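Local coordinates for beta-Lactamase/D-Alanine Carboxypeptidase (Pseudomonas syringae pv. tomato, PDB 5EVI), which probably hydrolyses the ring amide of beta-lactam antibiotics to substituted beta-amino acids, as a class C beta-lactamase linked to antibiotic resistance, at residues E127-Q130 and Q134-D137. Sequence-based numbering, arbitrary orientation.
Sequences EKVQ and QLMD
The carbonyl oxygen of Lys128 lies only 2.9 Å from OE1 of Gln134, an approach of two acceptors that is no hydrogen bond. This closeness should be mildly unfavourable by itself and is probably paid for by the bond that the same OE1 makes one peptide further on. Val129 comes next and supplies the apolar half of the contact. Its CG1 stands anti to the backbone N (chi1 178°) and presses against the start of Leu135, 3.5 Å from Leu135 N and 3.8 Å from Leu135 CB. The second branch, CG2, approaches the carbonyl oxygen of Gln134 at 3.9 Å, and both methyls thus lie over one face of the Gln134-Leu135 peptide, CG1 toward its N end and CG2 toward its carbonyl oxygen. At Gln130 the backbone takes over: its N donates to Gln134 OE1 over 2.9 Å, with an N-H...O angle of 160°. The bond is fairly straight at the hydrogen, yet the donor sits 43° out of the amide carbonyl plane. Gln134 gets there because its chain runs extended beyond CG, reaching back from the helix to the turn that precedes it. The backbone N of Gln134 bonds in turn to Asn131 OD1, so both ends of this residue tie the first turn of the helix to the residues leading into it. The whole arrangement is a local join between the loop that follows helix 112-115 and the short helix 132-138, at the periphery of the class C beta-lactamase fold. On the helix, Leu135 also packs on Ile220 and Leu221, just ahead of helix 222-226, while Met136 touches Met97 in another loop.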
# COMPACT_ATOMS: atom_id res chain seq x y z
N GLU D 127 5.26 -19.34 -10.75
CA GLU D 127 4.05 -20.12 -11.01
C GLU D 127 4.16 -21.59 -10.59
O GLU D 127 3.13 -22.22 -10.32
CB GLU D 127 3.63 -20.00 -12.49
CG GLU D 127 2.13 -20.09 -12.69
CD GLU D 127 1.72 -20.20 -14.15
OE1 GLU D 127 2.20 -19.40 -14.99
OE2 GLU D 127 0.89 -21.09 -14.45
N LYS D 128 5.38 -22.14 -10.52
CA LYS D 128 5.58 -23.52 -10.04
C LYS D 128 5.28 -23.70 -8.54
O LYS D 128 5.03 -24.82 -8.09
CB LYS D 128 6.99 -24.06 -10.39
CG LYS D 128 8.14 -23.74 -9.42
CD LYS D 128 9.11 -22.69 -9.94
CE LYS D 128 9.86 -22.01 -8.80
NZ LYS D 128 10.83 -20.98 -9.26
N VAL D 129 5.31 -22.59 -7.78
CA VAL D 129 5.02 -22.60 -6.35
C VAL D 129 3.51 -22.48 -6.16
O VAL D 129 2.95 -21.41 -6.40
CB VAL D 129 5.74 -21.42 -5.64
CG1 VAL D 129 5.41 -21.38 -4.15
CG2 VAL D 129 7.25 -21.53 -5.84
N GLN D 130 2.86 -23.57 -5.74
CA GLN D 130 1.40 -23.65 -5.62
C GLN D 130 0.84 -23.99 -4.21
O GLN D 130 -0.38 -24.05 -4.04
CB GLN D 130 0.86 -24.65 -6.65
CG GLN D 130 0.89 -24.15 -8.09
CD GLN D 130 0.00 -22.93 -8.34
OE1 GLN D 130 0.38 -22.01 -9.07
NE2 GLN D 130 -1.18 -22.92 -7.73
N GLN D 134 5.82 -25.65 -0.95
CA GLN D 134 6.64 -25.29 -2.11
C GLN D 134 7.23 -23.87 -2.03
O GLN D 134 8.24 -23.59 -2.67
CB GLN D 134 5.84 -25.46 -3.42
CG GLN D 134 5.45 -26.90 -3.73
CD GLN D 134 4.40 -27.02 -4.83
OE1 GLN D 134 4.25 -26.12 -5.65
NE2 GLN D 134 3.67 -28.12 -4.83
N LEU D 135 6.59 -22.99 -1.26
CA LEU D 135 7.09 -21.63 -1.02
C LEU D 135 8.34 -21.58 -0.14
O LEU D 135 9.21 -20.74 -0.36
CB LEU D 135 5.99 -20.74 -0.42
CG LEU D 135 6.31 -19.25 -0.21
CD1 LEU D 135 6.60 -18.55 -1.53
CD2 LEU D 135 5.18 -18.55 0.53
N MSE D 136 8.41 -22.44 0.87
CA MSE D 136 9.61 -22.52 1.72
C MSE D 136 10.75 -23.13 0.96
O MSE D 136 11.89 -22.71 1.14
CB MSE D 136 9.35 -23.30 3.02
CG MSE D 136 8.24 -22.70 3.89
CE MSE D 136 6.47 -20.42 4.70
N ASP D 137 10.46 -24.09 0.07
CA ASP D 137 11.48 -24.67 -0.82
C ASP D 137 12.07 -23.59 -1.73
O ASP D 137 13.28 -23.58 -2.00
CB ASP D 137 10.89 -25.79 -1.68
CG ASP D 137 10.35 -26.95 -0.86
OD1 ASP D 137 10.71 -27.08 0.33
OD2 ASP D 137 9.54 -27.74 -1.41